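Local coordinates for protein D,D-dipeptidase/D,D-carboxypeptidase (Enterococcus faecalis, PDB 4MUQ) that probably hydrolyses D-alanyl-D-alanine peptides as a zinc-dependent D,D-peptidase linked to vancomycin resistance, at residues N66-S72 and A113-N119; Y146-Y152 and E165-Y171. All blocks are in the same frame, centred on the assembly; numbering follows the deposited sequence. Where two conformers were deposited one is given.

Interaction 1: residues N66-S72 and A113-N119; sequences NSIVPVS and AIDLGLN. With ZN (zinc ion), chain B; LY0 ((2R)-3-[(R)-[(1R)-1-aminoethyl](hydroxy)phosphoryl]-2-methylpropanoic acid), chain C; 2D8 ((2R)-3-[(R)-[(1S)-1-aminoethyl](hydroxy)phosphoryl]-2-methylpropanoic acid), chain D.
Asp115 pairs with Ser72 near the end of an antiparallel strand pair, and its side chain runs from this ladder to the zinc ion. Asp115 CB lies 3.9 Å from Ser72 O. CG stands beside the backbone N, anti to the carbonyl carbon (chi1 -65°), which carries the carboxylate past Ser72 CB toward the metal. Both oxygens bind zinc, Asp115 OD1 at 2.0 Å and Asp115 OD2 at 2.4 Å, an uneven bidentate grip. In one of the two overlaid phosphinate diastereomers, 2D8, N1 donates to Asp115 OD2; in LY0 the amine points elsewhere. His108 and His168 complete the protein ligands of the metal.

The backbone at Asp115 is held on both sides of its CA. Asp115 N donates to Ser72 O at 2.8 Å. Asp115 O receives Val71 N at 2.8 Å and, weakly, Ser72 N. Two residues facing one make a classic beta bulge. Ser72 OG is hydrogen-bonded to Arg75 NH1; Arg75 also binds the inhibitors.

Further along, Val69 and Gly117 exchange two backbone bonds. Ile68 CG2 meets Leu116 CB, and Pro70 CB meets Ile114 CD1 at 3.8 Å. At the far end Asn119 N donates to Ser67 O. Asn119 ND2 donates to Asn66 O at 2.6 Å, in the plane of that carbonyl, and the Asn119 side chain crosses that of Val69 at about a right angle.

Strand 68-72 is one edge of the four-stranded sheet, and 113-118 has strand 168-171 on its other side. Helices 49-62 and 134-142 pack on the sheet: Ile68 touches both, Ile114 meets Leu55, and Leu116 meets Phe139.

Interaction 2: residues Y146-Y152 and E165-Y171; sequences YGFTQRY and EPWHFRY. With ZN (zinc ion), chain B; LY0 ((2R)-3-[(R)-[(1R)-1-aminoethyl](hydroxy)phosphoryl]-2-methylpropanoic acid), chain C; 2D8 ((2R)-3-[(R)-[(1S)-1-aminoethyl](hydroxy)phosphoryl]-2-methylpropanoic acid), chain D.
Tyr152 and His168 meet beside the zinc ion, in the antiparallel sheet of the Hedgehog/DD-peptidase fold. His168 CG lies anti to the backbone N (chi1 178°), which brings His168 ND1 to the zinc ion at 2.1 Å. CE2 of Tyr152 lies over the centre of the imidazole, 3.6 Å above it, with the ring planes at 49°. Arg151 CB approaches the same ring obliquely, 3.4 Å from His168 CD2.

Residues just before His168 contribute to the inhibitor site. Trp167 NE1 donates to the phosphinate O32 of LY0 at 2.9 Å, and Glu165 OE1 lies 2.8 Å from the same O32 atom. The Tyr152 ring stands almost perpendicular to the Glu165 carboxylate and touches the methyl C7 of the inhibitor.

The next shell fixes these groups. Glu107 accepts a hydrogen bond from His168 NE2 and forms salt bridges with Arg151 and Arg170, an arrangement that could polarise the imidazole. Arg151 N donates to His168 O at 3.1 Å, nearly straight (178°). A water receives Tyr152 N and donates to the carbonyls of Glu165 and His168. Glu165 N closes the end of the pairing on Tyr152 O.

Farther out, Thr149 and Arg170 share two backbone bonds. Tyr171 turns its ring edge to the face of Phe148, and its CB also lies over that face. Beyond them, Tyr171 OH is hydrogen-bonded at 2.7 Å to a water that donates to Tyr146 O.

Overall arrangement
From the N terminus, helix 49-62 leads into strand 68-72. Interaction 1 then closes a loop of 40 residues that holds helices 77-91 and 93-99 and the zinc ligand His108. Helix 134-142 follows. Interaction 2 closes a shorter loop of 12 residues, with helix 157-160 inside it. The two contacts come in series, so neither nests in nor crosses the other. In space they share one sheet, ordered 68-72, 113-118, 168-171, 148-150. The two central strands join them, with Phe169 N 2.8 Å from Ile114 O. This junction brings Asp115 and His168 together on one metal, where the phosphinate inhibitors also bind.

Interaction 1: residues N66-S72 and A113-N119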
# COMPACT_ATOMS: atom_id res chain seq x y z
N ASN A 66 -19.76 8.22 -10.36
CA ASN A 66 -19.47 9.20 -9.34
C ASN A 66 -19.88 8.72 -7.95
O ASN A 66 -19.93 9.52 -7.02
CB ASN A 66 -20.21 10.50 -9.65
CG ASN A 66 -19.75 11.12 -10.94
OD1 ASN A 66 -18.63 11.61 -11.04
ND2 ASN A 66 -20.62 11.09 -11.95
N SER A 67 -20.18 7.43 -7.83
CA SER A 67 -20.69 6.91 -6.57
C SER A 67 -19.62 6.77 -5.49
O SER A 67 -19.93 6.76 -4.29
CB SER A 67 -21.43 5.58 -6.79
OG SER A 67 -20.60 4.64 -7.44
N ILE A 68 -18.35 6.68 -5.90
CA ILE A 68 -17.24 6.62 -4.96
C ILE A 68 -16.38 7.85 -5.12
O ILE A 68 -16.00 8.20 -6.24
CB ILE A 68 -16.36 5.37 -5.16
CG1 ILE A 68 -17.16 4.10 -4.87
CG2 ILE A 68 -15.12 5.43 -4.26
CD1 ILE A 68 -16.45 2.81 -5.26
N VAL A 69 -16.08 8.51 -4.01
CA VAL A 69 -15.20 9.66 -4.07
C VAL A 69 -13.93 9.45 -3.25
O VAL A 69 -13.95 8.80 -2.19
CB VAL A 69 -15.92 10.94 -3.61
CG1 VAL A 69 -17.10 11.25 -4.53
CG2 VAL A 69 -16.38 10.80 -2.18
N PRO A 70 -12.81 9.97 -3.76
CA PRO A 70 -11.59 9.96 -2.96
C PRO A 70 -11.71 11.04 -1.90
O PRO A 70 -12.13 12.16 -2.20
CB PRO A 70 -10.50 10.30 -3.99
CG PRO A 70 -11.20 11.11 -5.02
CD PRO A 70 -12.61 10.59 -5.08
N VAL A 71 -11.41 10.67 -0.67
CA VAL A 71 -11.56 11.56 0.48
C VAL A 71 -10.20 12.08 0.92
O VAL A 71 -10.06 13.25 1.28
CB VAL A 71 -12.26 10.83 1.67
CG1 VAL A 71 -12.25 11.70 2.92
CG2 VAL A 71 -13.68 10.45 1.30
N SER A 72 -9.19 11.22 0.89
CA SER A 72 -7.84 11.62 1.29
C SER A 72 -6.84 10.71 0.62
O SER A 72 -6.97 9.49 0.69
CB SER A 72 -7.69 11.51 2.81
OG SER A 72 -6.44 12.04 3.22
N ALA A 113 -1.62 5.30 -0.32
CA ALA A 113 -2.85 5.02 0.41
C ALA A 113 -3.94 6.01 0.06
O ALA A 113 -3.69 7.18 -0.15
CB ALA A 113 -2.59 5.04 1.91
N ILE A 114 -5.16 5.50 0.04
CA ILE A 114 -6.30 6.34 -0.25
C ILE A 114 -7.47 5.96 0.66
O ILE A 114 -7.72 4.78 0.91
CB ILE A 114 -6.68 6.27 -1.75
CG1 ILE A 114 -7.76 7.31 -2.06
CG2 ILE A 114 -7.10 4.87 -2.16
CD1 ILE A 114 -7.60 7.97 -3.41
N ASP A 115 -8.17 6.99 1.15
CA ASP A 115 -9.43 6.81 1.85
C ASP A 115 -10.54 7.09 0.86
O ASP A 115 -10.54 8.13 0.19
CB ASP A 115 -9.51 7.77 3.05
CG ASP A 115 -8.47 7.46 4.12
OD1 ASP A 115 -8.01 6.33 4.18
OD2 ASP A 115 -8.04 8.32 4.92
N LEU A 116 -11.49 6.16 0.77
CA LEU A 116 -12.61 6.27 -0.15
C LEU A 116 -13.93 6.37 0.61
O LEU A 116 -14.06 5.85 1.72
CB LEU A 116 -12.66 5.05 -1.07
CG LEU A 116 -11.41 4.81 -1.91
CD1 LEU A 116 -11.52 3.49 -2.63
CD2 LEU A 116 -11.21 5.95 -2.90
N GLY A 117 -14.92 7.02 0.00
CA GLY A 117 -16.22 7.12 0.63
C GLY A 117 -17.35 7.10 -0.37
O GLY A 117 -17.16 7.39 -1.56
N LEU A 118 -18.53 6.74 0.12
CA LEU A 118 -19.77 6.87 -0.63
C LEU A 118 -19.99 8.33 -1.01
O LEU A 118 -19.77 9.22 -0.18
CB LEU A 118 -20.95 6.39 0.21
CG LEU A 118 -21.44 4.98 -0.04
CD1 LEU A 118 -22.60 4.63 0.88
CD2 LEU A 118 -21.88 4.84 -1.49
N ASN A 119 -20.40 8.58 -2.24
CA ASN A 119 -20.67 9.95 -2.65
C ASN A 119 -21.96 10.46 -2.04
O ASN A 119 -23.05 10.17 -2.53
CB ASN A 119 -20.71 10.08 -4.18
CG ASN A 119 -20.74 11.53 -4.66
OD1 ASN A 119 -21.37 12.39 -4.04
ND2 ASN A 119 -20.07 11.79 -5.77
ZN ZN B . -6.55 6.56 5.47
P LY0 C . -6.89 7.30 8.21
C1 LY0 C . -7.23 9.54 9.55
N1 LY0 C . -8.87 7.91 9.89
C2 LY0 C . -8.09 8.50 8.87
C4 LY0 C . -5.89 6.60 9.56
C5 LY0 C . -4.56 6.07 9.13
C6 LY0 C . -3.57 7.21 8.99
C7 LY0 C . -4.11 5.04 10.15
O31 LY0 C . -5.93 8.04 7.26
O32 LY0 C . -7.63 6.23 7.35
O61 LY0 C . -2.70 7.09 8.14
O62 LY0 C . -3.64 8.17 9.74
C4 2D8 D . -5.89 6.59 9.56
C5 2D8 D . -4.56 6.07 9.13
C6 2D8 D . -3.56 7.21 8.99
C7 2D8 D . -4.10 5.04 10.15
N1 2D8 D . -9.00 8.86 7.97
P 2D8 D . -6.89 7.29 8.22
C1 2D8 D . -7.26 9.53 9.55
C2 2D8 D . -8.10 8.42 8.96
O31 2D8 D . -5.93 8.06 7.27
O32 2D8 D . -7.63 6.23 7.35
O61 2D8 D . -2.70 7.09 8.14
O62 2D8 D . -3.64 8.17 9.74

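Interaction 2: residues Y146-Y152 and E165-Y171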
# COMPACT_ATOMS: atom_id res chain seq x y z
N TYR A 146 -5.94 -5.80 -8.62
CA TYR A 146 -5.28 -4.66 -9.25
C TYR A 146 -4.13 -4.08 -8.45
O TYR A 146 -3.45 -3.16 -8.91
CB TYR A 146 -6.30 -3.55 -9.56
CG TYR A 146 -7.26 -3.92 -10.66
CD1 TYR A 146 -7.03 -3.51 -11.97
CD2 TYR A 146 -8.40 -4.68 -10.40
CE1 TYR A 146 -7.90 -3.85 -12.99
CE2 TYR A 146 -9.27 -5.02 -11.41
CZ TYR A 146 -9.02 -4.61 -12.70
OH TYR A 146 -9.89 -4.95 -13.71
N GLY A 147 -3.87 -4.61 -7.26
CA GLY A 147 -2.76 -4.13 -6.49
C GLY A 147 -3.09 -3.47 -5.16
O GLY A 147 -2.19 -3.06 -4.43
N PHE A 148 -4.39 -3.35 -4.85
CA PHE A 148 -4.82 -2.71 -3.61
C PHE A 148 -5.29 -3.71 -2.56
O PHE A 148 -5.80 -4.79 -2.89
CB PHE A 148 -5.98 -1.73 -3.89
CG PHE A 148 -5.55 -0.33 -4.28
CD1 PHE A 148 -5.20 0.60 -3.30
CD2 PHE A 148 -5.53 0.06 -5.61
CE1 PHE A 148 -4.84 1.89 -3.65
CE2 PHE A 148 -5.17 1.36 -5.96
CZ PHE A 148 -4.83 2.27 -4.97
N THR A 149 -5.13 -3.35 -1.29
CA THR A 149 -5.61 -4.17 -0.18
C THR A 149 -6.33 -3.27 0.83
O THR A 149 -5.94 -2.12 1.01
CB THR A 149 -4.43 -4.94 0.50
OG1 THR A 149 -4.95 -5.96 1.37
CG2 THR A 149 -3.50 -4.01 1.29
N GLN A 150 -7.36 -3.78 1.49
CA GLN A 150 -7.94 -3.02 2.59
C GLN A 150 -6.99 -3.18 3.77
O GLN A 150 -6.70 -4.30 4.22
CB GLN A 150 -9.33 -3.52 2.96
CG GLN A 150 -10.00 -2.63 3.99
CD GLN A 150 -11.30 -3.18 4.46
OE1 GLN A 150 -12.03 -3.85 3.72
NE2 GLN A 150 -11.62 -2.93 5.72
N ARG A 151 -6.48 -2.07 4.26
CA ARG A 151 -5.32 -2.09 5.13
C ARG A 151 -5.57 -2.55 6.56
O ARG A 151 -4.74 -3.27 7.14
CB ARG A 151 -4.67 -0.70 5.12
CG ARG A 151 -3.37 -0.60 5.92
CD ARG A 151 -2.31 -1.50 5.33
NE ARG A 151 -1.03 -1.36 6.03
CZ ARG A 151 -0.68 -2.06 7.11
NH1 ARG A 151 -1.53 -2.91 7.67
NH2 ARG A 151 0.52 -1.87 7.65
N TYR A 152 -6.71 -2.14 7.13
CA TYR A 152 -6.95 -2.26 8.56
C TYR A 152 -8.22 -3.04 8.83
O TYR A 152 -9.33 -2.49 8.88
CB TYR A 152 -7.03 -0.86 9.20
CG TYR A 152 -5.78 -0.02 9.01
CD1 TYR A 152 -4.55 -0.44 9.51
CD2 TYR A 152 -5.83 1.19 8.34
CE1 TYR A 152 -3.40 0.32 9.32
CE2 TYR A 152 -4.68 1.96 8.16
CZ TYR A 152 -3.47 1.52 8.65
OH TYR A 152 -2.32 2.26 8.48
N GLU A 165 -10.88 -0.14 9.80
CA GLU A 165 -11.24 0.99 8.93
C GLU A 165 -11.77 0.47 7.60
O GLU A 165 -11.01 0.02 6.76
CB GLU A 165 -10.06 1.93 8.72
CG GLU A 165 -9.54 2.56 10.00
CD GLU A 165 -8.68 3.75 9.73
OE1 GLU A 165 -8.10 3.81 8.62
OE2 GLU A 165 -8.60 4.61 10.63
N PRO A 166 -13.09 0.54 7.39
CA PRO A 166 -13.64 0.08 6.11
C PRO A 166 -13.11 0.84 4.89
O PRO A 166 -13.15 0.29 3.78
CB PRO A 166 -15.14 0.34 6.29
CG PRO A 166 -15.37 0.12 7.78
CD PRO A 166 -14.12 0.71 8.42
N TRP A 167 -12.61 2.06 5.09
CA TRP A 167 -12.41 3.02 4.00
C TRP A 167 -10.99 3.17 3.47
O TRP A 167 -10.81 3.83 2.46
CB TRP A 167 -12.86 4.41 4.46
CG TRP A 167 -12.11 4.86 5.68
CD1 TRP A 167 -10.86 5.43 5.72
CD2 TRP A 167 -12.54 4.76 7.04
NE1 TRP A 167 -10.49 5.67 7.02
CE2 TRP A 167 -11.51 5.28 7.86
CE3 TRP A 167 -13.70 4.26 7.66
CZ2 TRP A 167 -11.60 5.32 9.25
CZ3 TRP A 167 -13.80 4.31 9.05
CH2 TRP A 167 -12.74 4.82 9.82
N HIS A 168 -10.00 2.63 4.18
CA HIS A 168 -8.59 2.90 3.89
C HIS A 168 -7.94 1.78 3.08
O HIS A 168 -7.86 0.63 3.54
CB HIS A 168 -7.83 3.17 5.20
CG HIS A 168 -6.37 3.42 5.03
ND1 HIS A 168 -5.78 4.64 5.34
CD2 HIS A 168 -5.37 2.60 4.65
CE1 HIS A 168 -4.47 4.55 5.13
NE2 HIS A 168 -4.20 3.32 4.72
N PHE A 169 -7.46 2.13 1.89
CA PHE A 169 -6.88 1.13 0.99
C PHE A 169 -5.43 1.47 0.69
O PHE A 169 -5.08 2.63 0.52
CB PHE A 169 -7.71 1.03 -0.30
CG PHE A 169 -9.03 0.39 -0.08
CD1 PHE A 169 -9.19 -0.98 -0.29
CD2 PHE A 169 -10.09 1.11 0.44
CE1 PHE A 169 -10.41 -1.61 -0.04
CE2 PHE A 169 -11.31 0.49 0.69
CZ PHE A 169 -11.46 -0.87 0.45
N ARG A 170 -4.61 0.44 0.63
CA ARG A 170 -3.17 0.59 0.41
C ARG A 170 -2.75 -0.12 -0.86
O ARG A 170 -3.11 -1.29 -1.07
CB ARG A 170 -2.42 0.01 1.62
CG ARG A 170 -0.93 -0.28 1.40
CD ARG A 170 -0.09 0.95 1.13
NE ARG A 170 1.24 0.52 0.70
CZ ARG A 170 2.26 0.28 1.52
NH1 ARG A 170 2.14 0.49 2.83
NH2 ARG A 170 3.42 -0.15 1.03
N TYR A 171 -2.03 0.59 -1.73
CA TYR A 171 -1.46 -0.05 -2.91
C TYR A 171 -0.15 -0.74 -2.54
O TYR A 171 0.77 -0.09 -2.04
CB TYR A 171 -1.20 0.99 -3.99
CG TYR A 171 -0.67 0.40 -5.27
CD1 TYR A 171 -1.53 -0.16 -6.19
CD2 TYR A 171 0.69 0.42 -5.56
CE1 TYR A 171 -1.06 -0.70 -7.37
CE2 TYR A 171 1.18 -0.10 -6.75
CZ TYR A 171 0.29 -0.66 -7.64
OH TYR A 171 0.75 -1.20 -8.83
ZN ZN B . -6.55 6.56 5.47
P LY0 C . -6.89 7.30 8.21
C1 LY0 C . -7.23 9.54 9.55
N1 LY0 C . -8.87 7.91 9.89
C2 LY0 C . -8.09 8.50 8.87
C4 LY0 C . -5.89 6.60 9.56
C5 LY0 C . -4.56 6.07 9.13
C6 LY0 C . -3.57 7.21 8.99
C7 LY0 C . -4.11 5.04 10.15
O31 LY0 C . -5.93 8.04 7.26
O32 LY0 C . -7.63 6.23 7.35
O61 LY0 C . -2.70 7.09 8.14
O62 LY0 C . -3.64 8.17 9.74
C4 2D8 D . -5.89 6.59 9.56
C5 2D8 D . -4.56 6.07 9.13
C6 2D8 D . -3.56 7.21 8.99
C7 2D8 D . -4.10 5.04 10.15
N1 2D8 D . -9.00 8.86 7.97
P 2D8 D . -6.89 7.29 8.22
C1 2D8 D . -7.26 9.53 9.55
C2 2D8 D . -8.10 8.42 8.96
O31 2D8 D . -5.93 8.06 7.27
O32 2D8 D . -7.63 6.23 7.35
O61 2D8 D . -2.70 7.09 8.14
O62 2D8 D . -3.64 8.17 9.74
O HOH W 1 -0.33 -3.48 -9.70
O HOH W 2 -8.42 -0.17 6.11